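Local coordinates for nitroreductase family protein (Lactobacillus plantarum, PDB 4QLX) that acts as an FMN-dependent enone reductase in a pathway that saturates polyunsaturated fatty acids, probably taking its electrons from NADH, at residues Q74-F79 against E175-T180; A89-A94 against I194-A199; A166-G171 against P190-A195. All blocks are in the same frame, centred on the assembly; numbering follows the deposited sequence.

Contact 1 (Q74-F79 against E175-T180); sequences QAVMKF and EKMIPT
The backbones of Q74-F79 and E175-T180 come closest at A75 and M177, whose CA atoms lie 5.1 Å apart, where a loop of the nitroreductase fold meets the first turn of helix 177-181. The loop joins helix 66-72 to helix 81-86. A75 points its methyl at the other segment and fits among K176, M177 and T180, with its CB 3.6 Å from T180 OG1. M177 reaches it by folding back: CG is anti to the backbone N (chi1 -179°), and the chain then bends at both later torsions. This lays CE against A75 CB and V76 CG2, the latter at 3.8 Å, with the M177 and V76 side chains running side by side; CE also comes close to A75 O. Farther out, K176 bends at chi3 and gives its ammonium to the Q74 carbonyl, NZ to O 2.9 Å, arriving well above the carbonyl plane. Beyond this pair the loop runs on into the ligand site, where M77 and F79 touch the bound 10-oxooctadecanoic acid; F79 also meets F128 of the second subunit edge to face. Back at the start of the helix, K176 O is gripped twice by T180, through the backbone N at 3.0 Å and through OG1 at 2.8 Å. The T180 hydroxyl stands beside its own backbone N (chi1 -65°), which lets both donors converge on that oxygen. One water bridges the side chains of Q74 and T180, donating to Q74 OE1 at 2.7 Å and to T180 OG1 at 3.0 Å.

Contact 2 (A89-A94 against I194-A199); sequences AIVFIA and IAIGKA
I194 O takes a nearly straight hydrogen bond of 2.8 Å from V91 N, and I90 CA, next to it in the same peptide unit, adds a CA-H...O contact at 3.3 Å. V91 O takes the I194 N-H in return, so V91 and I194 form a hydrogen-bonded pair of an antiparallel sheet. Two residues along, A89 and I196 make the next such pair. Its bonds are unequal: I196 N to A89 O is 2.9 Å, whereas A89 N to I196 O stretches to 3.3 Å. Between them I90 faces A195 as a non-hydrogen-bonded pair, its CG1 4.3 Å from A195 CB, while I90 CG2 comes near I194 O. A89, V91, I194 and I196 point to the opposite face. There I93, extended beyond CG1 (chi2 172°), crosses I194 obliquely and brings its CD1 to 3.9 Å from I194 CG1; V91 CG2 lies more loosely against I196 CD1. All of these residues are buried. The pairing joins the two central strands of the sheet, 89-96 and 188-197. Strand 58-63 hydrogen-bonds to the far edge of 89-96, through V63 to I90 and V61 to F92. The face of V91, I93 and I194 packs on L155, C148 and L156 of the long helix 137-161, and on the other face F92 meets L181 of helix 177-181.

Contact 3 (A166-G171 against P190-A195); sequences ANAFSG and PVMGIA. With FMN (flavin mononucleotide), chain C; KTC (10-oxooctadecanoic acid), chain I.
The F169 ring lies over the backbone of G193, a CH-pi contact with G193 CA 4.0 Å from the ring centroid and 19° off the normal. F169 gets there with CG between its backbone N and carbonyl carbon (chi1 68°), which swings the ring across the neighbouring strand; a CB on G193 would run into F169 CZ. At the ring edge sits A195 N, with A195 CB 4.2 Å from F169 CE1. With an alanine in place of F169, G193 CA would probably lose its aromatic cover, and a gap would be likely to open beside A195 and I90. The backbones form an antiparallel ladder, 165-169 being an outer strand of the chain's sheet: N167 and A195 exchange two hydrogen bonds, as do F169 and G193, with G193 N 2.8 Å from F169 O. On the face away from F169, A168 CB meets I194 CD1 at 3.7 Å. Farther along, V191 and M192 both face I93 in a classic beta bulge, where V191 O is buried without a polar partner.

The end of 166-171 lines one face of the flavin. A168 O lies against FMN N10 at 2.9 Å, and F169 CA against N5, while the product chain passes over the opposite flavin face. S170 N donates to FMN N5 at 3.1 Å, and G171 N makes a weak bond to O4. N167 ND2 rests near FMN C1', its amide held by Q83 through OD1 and weakly by S24 through ND2. S170 OG lies 3.4 Å from KTC atom C5, in the fatty acid tail beyond the ketone.

Strand 188-197 ties the set together: contacts 2 and 3 share I194 and A195, their centres 7 Å apart, and I93 N probably bonds to M192 O (2.8 Å) between them. Contact 1 lies against one end of the sheet that holds this strand, 15 Å from contact 2 and 12 Å from contact 3, centre to centre. M177 CG packs on F92 CZ at 3.6 Å, and I178 CG1 on P190 CD at the same distance. Contacts 1 and 3 both reach the flavin, through F79 and through N167-G171, and are joined to each other by a probable hydrogen bond from M77 N to G171 O (3.1 Å), while contact 2 stays behind, the I194 side chain about 8 Å from FMN.

Contact 1 (Q74-F79 against E175-T180)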
loop_
_atom_site.group_PDB
_atom_site.type_symbol
_atom_site.label_atom_id
_atom_site.label_comp_id
_atom_site.label_asym_id
_atom_site.label_seq_id
_atom_site.Cartn_x
_atom_site.Cartn_y
_atom_site.Cartn_z
ATOM N N GLN A 74 12.172 19.861 -12.113
ATOM C CA GLN A 74 13.634 19.875 -12.118
ATOM C C GLN A 74 14.234 18.561 -11.627
ATOM O O GLN A 74 15.368 18.231 -11.957
ATOM C CB GLN A 74 14.158 21.010 -11.249
ATOM C CG GLN A 74 13.768 22.404 -11.694
ATOM C CD GLN A 74 14.375 23.451 -10.778
ATOM O OE1 GLN A 74 14.828 23.135 -9.665
ATOM N NE2 GLN A 74 14.404 24.696 -11.239
ATOM N N ALA A 75 13.471 17.826 -10.818
ATOM C CA ALA A 75 13.949 16.591 -10.201
ATOM C C ALA A 75 13.094 15.393 -10.637
ATOM O O ALA A 75 13.153 14.324 -10.032
ATOM C CB ALA A 75 13.948 16.727 -8.675
ATOM N N VAL A 76 12.309 15.587 -11.694
ATOM C CA VAL A 76 11.470 14.526 -12.258
ATOM C C VAL A 76 11.972 14.176 -13.653
ATOM O O VAL A 76 12.296 15.077 -14.419
ATOM C CB VAL A 76 9.990 14.961 -12.310
ATOM C CG1 VAL A 76 9.135 13.962 -13.106
ATOM C CG2 VAL A 76 9.438 15.138 -10.888
ATOM N N MET A 77 12.060 12.886 -13.979
ATOM C CA MET A 77 12.493 12.476 -15.318
ATOM C C MET A 77 11.480 12.950 -16.360
ATOM O O MET A 77 10.280 12.992 -16.088
ATOM C CB MET A 77 12.676 10.954 -15.401
ATOM C CG MET A 77 13.803 10.424 -14.520
ATOM S SD MET A 77 13.858 8.625 -14.412
ATOM C CE MET A 77 14.242 8.215 -16.115
ATOM N N LYS A 78 11.966 13.312 -17.546
ATOM C CA LYS A 78 11.102 13.907 -18.570
ATOM C C LYS A 78 10.015 12.944 -19.042
ATOM O O LYS A 78 8.935 13.369 -19.446
ATOM C CB LYS A 78 11.937 14.414 -19.757
ATOM C CG LYS A 78 12.831 13.379 -20.452
ATOM C CD LYS A 78 12.811 13.621 -21.968
ATOM C CE LYS A 78 13.996 13.007 -22.693
ATOM N NZ LYS A 78 15.253 13.756 -22.410
ATOM N N PHE A 79 10.289 11.646 -18.956
ATOM C CA PHE A 79 9.284 10.627 -19.248
ATOM C C PHE A 79 7.978 10.887 -18.481
ATOM O O PHE A 79 6.892 10.583 -18.970
ATOM C CB PHE A 79 9.835 9.235 -18.909
ATOM C CG PHE A 79 8.931 8.095 -19.315
ATOM C CD1 PHE A 79 7.901 7.672 -18.486
ATOM C CD2 PHE A 79 9.125 7.440 -20.522
ATOM C CE1 PHE A 79 7.068 6.623 -18.868
ATOM C CE2 PHE A 79 8.311 6.392 -20.901
ATOM C CZ PHE A 79 7.280 5.976 -20.075
ATOM N N GLU A 175 18.889 12.117 -6.324
ATOM C CA GLU A 175 19.889 12.926 -5.642
ATOM C C GLU A 175 19.446 14.386 -5.541
ATOM O O GLU A 175 20.033 15.154 -4.789
ATOM C CB GLU A 175 21.255 12.829 -6.344
ATOM C CG GLU A 175 21.732 11.397 -6.633
ATOM C CD GLU A 175 21.050 10.747 -7.845
ATOM O OE1 GLU A 175 20.512 11.483 -8.707
ATOM O OE2 GLU A 175 21.041 9.494 -7.923
ATOM N N LYS A 176 18.395 14.758 -6.269
ATOM C CA LYS A 176 17.971 16.161 -6.353
ATOM C C LYS A 176 16.606 16.455 -5.751
ATOM O O LYS A 176 16.297 17.615 -5.453
ATOM C CB LYS A 176 17.945 16.631 -7.815
ATOM C CG LYS A 176 19.269 17.089 -8.359
ATOM C CD LYS A 176 19.107 17.613 -9.781
ATOM C CE LYS A 176 18.165 18.802 -9.835
ATOM N NZ LYS A 176 17.965 19.284 -11.230
ATOM N N MET A 177 15.777 15.426 -5.592
ATOM C CA MET A 177 14.380 15.656 -5.235
ATOM C C MET A 177 14.206 16.331 -3.875
ATOM O O MET A 177 13.430 17.274 -3.749
ATOM C CB MET A 177 13.589 14.349 -5.262
ATOM C CG MET A 177 12.104 14.526 -4.928
ATOM S SD MET A 177 11.214 15.721 -5.966
ATOM C CE MET A 177 11.055 14.806 -7.498
ATOM N N ILE A 178 14.914 15.858 -2.859
ATOM C CA ILE A 178 14.717 16.414 -1.523
ATOM C C ILE A 178 15.088 17.903 -1.477
ATOM O O ILE A 178 14.311 18.706 -0.960
ATOM C CB ILE A 178 15.505 15.621 -0.441
ATOM C CG1 ILE A 178 14.929 14.214 -0.286
ATOM C CG2 ILE A 178 15.465 16.342 0.907
ATOM C CD1 ILE A 178 13.454 14.176 0.079
ATOM N N PRO A 179 16.255 18.287 -2.023
ATOM C CA PRO A 179 16.539 19.725 -1.974
ATOM C C PRO A 179 15.590 20.537 -2.848
ATOM O O PRO A 179 15.203 21.638 -2.456
ATOM C CB PRO A 179 17.978 19.815 -2.488
ATOM C CG PRO A 179 18.559 18.466 -2.226
ATOM C CD PRO A 179 17.429 17.521 -2.481
ATOM N N THR A 180 15.209 19.987 -4.000
ATOM C CA THR A 180 14.212 20.610 -4.875
ATOM C C THR A 180 12.910 20.901 -4.133
ATOM O O THR A 180 12.259 21.906 -4.387
ATOM C CB THR A 180 13.907 19.716 -6.108
ATOM O OG1 THR A 180 15.078 19.615 -6.927
ATOM C CG2 THR A 180 12.762 20.287 -6.943
HETATM O O HOH W 1 16.690 21.606 -8.501
#

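Contact 2 (A89-A94 against I194-A199)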
loop_
_atom_site.group_PDB
_atom_site.type_symbol
_atom_site.label_atom_id
_atom_site.label_comp_id
_atom_site.label_asym_id
_atom_site.label_seq_id
_atom_site.Cartn_x
_atom_site.Cartn_y
_atom_site.Cartn_z
ATOM N N ALA A 89 -3.119 17.820 -9.131
ATOM C CA ALA A 89 -2.100 17.971 -8.098
ATOM C C ALA A 89 -1.211 16.742 -8.062
ATOM O O ALA A 89 -1.652 15.639 -8.383
ATOM C CB ALA A 89 -2.740 18.202 -6.744
ATOM N N ILE A 90 0.051 16.942 -7.702
ATOM C CA ILE A 90 0.934 15.824 -7.431
ATOM C C ILE A 90 1.197 15.830 -5.926
ATOM O O ILE A 90 1.453 16.880 -5.340
ATOM C CB ILE A 90 2.254 15.903 -8.215
ATOM C CG1 ILE A 90 1.975 15.981 -9.722
ATOM C CG2 ILE A 90 3.154 14.709 -7.898
ATOM C CD1 ILE A 90 1.878 17.416 -10.247
ATOM N N VAL A 91 1.084 14.666 -5.302
ATOM C CA VAL A 91 1.431 14.535 -3.900
ATOM C C VAL A 91 2.713 13.723 -3.820
ATOM O O VAL A 91 2.710 12.503 -4.068
ATOM C CB VAL A 91 0.312 13.879 -3.097
ATOM C CG1 VAL A 91 0.752 13.640 -1.648
ATOM C CG2 VAL A 91 -0.946 14.738 -3.160
ATOM N N PHE A 92 3.824 14.391 -3.517
ATOM C CA PHE A 92 5.069 13.655 -3.393
ATOM C C PHE A 92 5.262 13.155 -1.971
ATOM O O PHE A 92 5.044 13.898 -1.007
ATOM C CB PHE A 92 6.286 14.483 -3.810
ATOM C CG PHE A 92 7.507 13.638 -3.994
ATOM C CD1 PHE A 92 7.774 13.046 -5.223
ATOM C CD2 PHE A 92 8.334 13.353 -2.916
ATOM C CE1 PHE A 92 8.868 12.223 -5.385
ATOM C CE2 PHE A 92 9.433 12.529 -3.068
ATOM C CZ PHE A 92 9.706 11.961 -4.294
ATOM N N ILE A 93 5.694 11.903 -1.849
ATOM C CA ILE A 93 5.859 11.289 -0.545
ATOM C C ILE A 93 7.337 11.059 -0.248
ATOM O O ILE A 93 8.063 10.444 -1.025
ATOM C CB ILE A 93 5.069 9.955 -0.437
ATOM C CG1 ILE A 93 3.646 10.152 -0.974
ATOM C CG2 ILE A 93 5.018 9.481 1.030
ATOM C CD1 ILE A 93 2.826 8.858 -1.090
ATOM N N ALA A 94 7.783 11.596 0.880
ATOM C CA ALA A 94 9.154 11.404 1.314
ATOM C C ALA A 94 9.134 10.688 2.662
ATOM O O ALA A 94 8.183 10.827 3.423
ATOM C CB ALA A 94 9.884 12.732 1.409
ATOM N N ILE A 194 2.650 10.872 -6.346
ATOM C CA ILE A 194 1.308 10.433 -6.716
ATOM C C ILE A 194 0.656 11.554 -7.519
ATOM O O ILE A 194 0.303 12.592 -6.957
ATOM C CB ILE A 194 0.423 10.105 -5.495
ATOM C CG1 ILE A 194 1.078 9.074 -4.554
ATOM C CG2 ILE A 194 -0.960 9.640 -5.930
ATOM C CD1 ILE A 194 1.377 7.730 -5.175
ATOM N N ALA A 195 0.506 11.364 -8.829
ATOM C CA ALA A 195 -0.206 12.346 -9.640
ATOM C C ALA A 195 -1.690 12.056 -9.571
ATOM O O ALA A 195 -2.089 10.917 -9.728
ATOM C CB ALA A 195 0.288 12.317 -11.100
ATOM N N ILE A 196 -2.506 13.084 -9.353
ATOM C CA ILE A 196 -3.952 12.909 -9.200
ATOM C C ILE A 196 -4.742 13.871 -10.101
ATOM O O ILE A 196 -4.360 15.034 -10.263
ATOM C CB ILE A 196 -4.394 13.148 -7.725
ATOM C CG1 ILE A 196 -3.592 12.272 -6.749
ATOM C CG2 ILE A 196 -5.892 12.942 -7.546
ATOM C CD1 ILE A 196 -4.028 12.443 -5.262
ATOM N N GLY A 197 -5.839 13.389 -10.683
ATOM C CA GLY A 197 -6.768 14.252 -11.397
ATOM C C GLY A 197 -7.916 13.463 -11.992
ATOM O O GLY A 197 -8.071 12.282 -11.688
ATOM N N LYS A 198 -8.731 14.113 -12.823
ATOM C CA LYS A 198 -9.769 13.430 -13.600
ATOM C C LYS A 198 -9.169 12.859 -14.861
ATOM O O LYS A 198 -8.424 13.546 -15.552
ATOM C CB LYS A 198 -10.913 14.375 -13.998
ATOM C CG LYS A 198 -12.014 14.566 -12.975
ATOM C CD LYS A 198 -12.946 13.365 -12.931
ATOM C CE LYS A 198 -13.612 13.126 -14.276
ATOM N NZ LYS A 198 -14.593 11.998 -14.193
ATOM N N ALA A 199 -9.511 11.617 -15.172
ATOM C CA ALA A 199 -8.989 10.963 -16.362
ATOM C C ALA A 199 -9.387 11.740 -17.606
ATOM O O ALA A 199 -10.512 12.245 -17.700
ATOM C CB ALA A 199 -9.488 9.524 -16.448
#

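Contact 3 (A166-G171 against P190-A195)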
loop_
_atom_site.group_PDB
_atom_site.type_symbol
_atom_site.label_atom_id
_atom_site.label_comp_id
_atom_site.label_asym_id
_atom_site.label_seq_id
_atom_site.Cartn_x
_atom_site.Cartn_y
_atom_site.Cartn_z
ATOM N N ALA A 166 -5.313 8.314 -10.834
ATOM C CA ALA A 166 -3.984 8.588 -10.323
ATOM C C ALA A 166 -2.894 7.697 -10.898
ATOM O O ALA A 166 -3.147 6.593 -11.379
ATOM C CB ALA A 166 -3.996 8.458 -8.764
ATOM N N ASN A 167 -1.667 8.194 -10.823
ATOM C CA ASN A 167 -0.500 7.423 -11.199
ATOM C C ASN A 167 0.556 7.575 -10.126
ATOM O O ASN A 167 0.856 8.696 -9.705
ATOM C CB ASN A 167 0.051 7.880 -12.558
ATOM C CG ASN A 167 1.429 7.299 -12.860
ATOM O OD1 ASN A 167 2.402 8.031 -13.043
ATOM N ND2 ASN A 167 1.517 5.974 -12.904
ATOM N N ALA A 168 1.100 6.449 -9.669
ATOM C CA ALA A 168 2.249 6.464 -8.770
ATOM C C ALA A 168 3.491 6.428 -9.633
ATOM O O ALA A 168 3.492 5.787 -10.690
ATOM C CB ALA A 168 2.209 5.280 -7.785
ATOM N N PHE A 169 4.532 7.164 -9.243
ATOM C CA PHE A 169 5.754 7.184 -10.050
ATOM C C PHE A 169 7.002 7.490 -9.231
ATOM O O PHE A 169 6.982 8.349 -8.353
ATOM C CB PHE A 169 5.632 8.188 -11.211
ATOM C CG PHE A 169 5.590 9.628 -10.780
ATOM C CD1 PHE A 169 4.377 10.240 -10.497
ATOM C CD2 PHE A 169 6.758 10.370 -10.671
ATOM C CE1 PHE A 169 4.325 11.561 -10.109
ATOM C CE2 PHE A 169 6.718 11.694 -10.275
ATOM C CZ PHE A 169 5.492 12.294 -9.991
ATOM N N SER A 170 8.086 6.775 -9.522
ATOM C CA SER A 170 9.361 7.022 -8.865
ATOM C C SER A 170 10.453 7.305 -9.887
ATOM O O SER A 170 11.638 7.263 -9.556
ATOM C CB SER A 170 9.753 5.832 -7.985
ATOM O OG SER A 170 9.982 4.679 -8.785
ATOM N N GLY A 171 10.048 7.614 -11.122
ATOM C CA GLY A 171 10.994 7.995 -12.160
ATOM C C GLY A 171 11.459 9.411 -11.893
ATOM O O GLY A 171 10.961 10.365 -12.502
ATOM N N PRO A 190 13.521 10.523 -0.600
ATOM C CA PRO A 190 12.446 10.498 -1.591
ATOM C C PRO A 190 11.941 9.083 -1.846
ATOM O O PRO A 190 12.743 8.148 -1.850
ATOM C CB PRO A 190 13.111 11.079 -2.839
ATOM C CG PRO A 190 14.549 10.730 -2.683
ATOM C CD PRO A 190 14.848 10.695 -1.214
ATOM N N VAL A 191 10.636 8.927 -2.050
ATOM C CA VAL A 191 10.075 7.612 -2.322
ATOM C C VAL A 191 9.285 7.585 -3.636
ATOM O O VAL A 191 9.691 6.918 -4.588
ATOM C CB VAL A 191 9.180 7.144 -1.159
ATOM C CG1 VAL A 191 8.466 5.839 -1.509
ATOM C CG2 VAL A 191 10.027 6.979 0.118
ATOM N N MET A 192 8.171 8.305 -3.695
ATOM C CA MET A 192 7.351 8.304 -4.905
ATOM C C MET A 192 6.443 9.524 -4.999
ATOM O O MET A 192 6.067 10.115 -3.990
ATOM C CB MET A 192 6.496 7.025 -4.991
ATOM C CG MET A 192 5.397 6.929 -3.920
ATOM S SD MET A 192 4.234 5.550 -4.108
ATOM C CE MET A 192 5.204 4.192 -3.449
ATOM N N GLY A 193 6.090 9.892 -6.229
ATOM C CA GLY A 193 5.063 10.893 -6.452
ATOM C C GLY A 193 3.733 10.222 -6.745
ATOM O O GLY A 193 3.686 9.118 -7.296
ATOM N N ILE A 194 2.650 10.872 -6.346
ATOM C CA ILE A 194 1.308 10.433 -6.716
ATOM C C ILE A 194 0.656 11.554 -7.519
ATOM O O ILE A 194 0.303 12.592 -6.957
ATOM C CB ILE A 194 0.423 10.105 -5.495
ATOM C CG1 ILE A 194 1.078 9.074 -4.554
ATOM C CG2 ILE A 194 -0.960 9.640 -5.930
ATOM C CD1 ILE A 194 1.377 7.730 -5.175
ATOM N N ALA A 195 0.506 11.364 -8.829
ATOM C CA ALA A 195 -0.206 12.346 -9.640
ATOM C C ALA A 195 -1.690 12.056 -9.571
ATOM O O ALA A 195 -2.089 10.917 -9.728
ATOM C CB ALA A 195 0.288 12.317 -11.100
HETATM N N1 FMN C . 4.531 4.968 -14.239
HETATM C C2 FMN C . 5.146 5.917 -15.028
HETATM O O2 FMN C . 4.636 6.271 -16.083
HETATM N N3 FMN C . 6.336 6.485 -14.656
HETATM C C4 FMN C . 6.921 6.104 -13.472
HETATM O O4 FMN C . 7.989 6.595 -13.133
HETATM C C4A FMN C . 6.319 5.141 -12.678
HETATM N N5 FMN C . 6.919 4.769 -11.503
HETATM C C5A FMN C . 6.332 3.838 -10.681
HETATM C C6 FMN C . 6.987 3.519 -9.506
HETATM C C7 FMN C . 6.430 2.591 -8.644
HETATM C C7M FMN C . 7.119 2.240 -7.364
HETATM C C8 FMN C . 5.227 1.991 -8.972
HETATM C C8M FMN C . 4.666 1.005 -8.001
HETATM C C9 FMN C . 4.563 2.317 -10.160
HETATM C C9A FMN C . 5.122 3.253 -11.032
HETATM N N10 FMN C . 4.519 3.621 -12.243
HETATM C C10 FMN C . 5.120 4.569 -13.052
HETATM C "C1'" FMN C . 3.210 3.026 -12.701
HETATM C "C2'" FMN C . 3.442 1.571 -13.169
HETATM O "O2'" FMN C . 4.068 1.541 -14.434
HETATM C "C3'" FMN C . 2.146 0.765 -13.220
HETATM O "O3'" FMN C . 1.679 0.602 -11.891
HETATM C "C4'" FMN C . 2.297 -0.638 -13.826
HETATM O "O4'" FMN C . 2.681 -0.607 -15.185
HETATM C "C5'" FMN C . 0.986 -1.411 -13.698
HETATM O "O5'" FMN C . -0.071 -0.733 -14.341
HETATM P P FMN C . -1.369 -0.273 -13.499
HETATM O O1P FMN C . -2.275 0.458 -14.466
HETATM O O2P FMN C . -0.949 0.643 -12.363
HETATM O O3P FMN C . -2.090 -1.474 -12.929
HETATM O O1 KTC I . 1.128 5.036 -23.457
HETATM C C17 KTC I . 1.053 4.650 -22.293
HETATM O O KTC I . -0.134 4.578 -21.685
HETATM C C16 KTC I . 2.297 4.245 -21.540
HETATM C C15 KTC I . 2.145 2.804 -21.078
HETATM C C14 KTC I . 2.741 2.621 -19.690
HETATM C C13 KTC I . 4.243 2.858 -19.698
HETATM C C12 KTC I . 4.852 2.559 -18.338
HETATM C C11 KTC I . 6.361 2.391 -18.460
HETATM C C10 KTC I . 6.996 2.098 -17.099
HETATM C C9 KTC I . 7.011 3.339 -16.221
HETATM C C8 KTC I . 7.440 2.917 -14.840
HETATM O O2 KTC I . 6.733 2.168 -14.172
HETATM C C7 KTC I . 8.757 3.415 -14.297
HETATM C C6 KTC I . 8.961 2.834 -12.905
HETATM C C5 KTC I . 9.854 3.751 -12.086
HETATM C C4 KTC I . 11.298 3.280 -12.161
HETATM C C3 KTC I . 12.201 4.476 -11.928
HETATM C C2 KTC I . 13.370 4.112 -11.029
HETATM C C1 KTC I . 14.582 4.995 -11.335
HETATM C C KTC I . 14.259 6.477 -11.307
#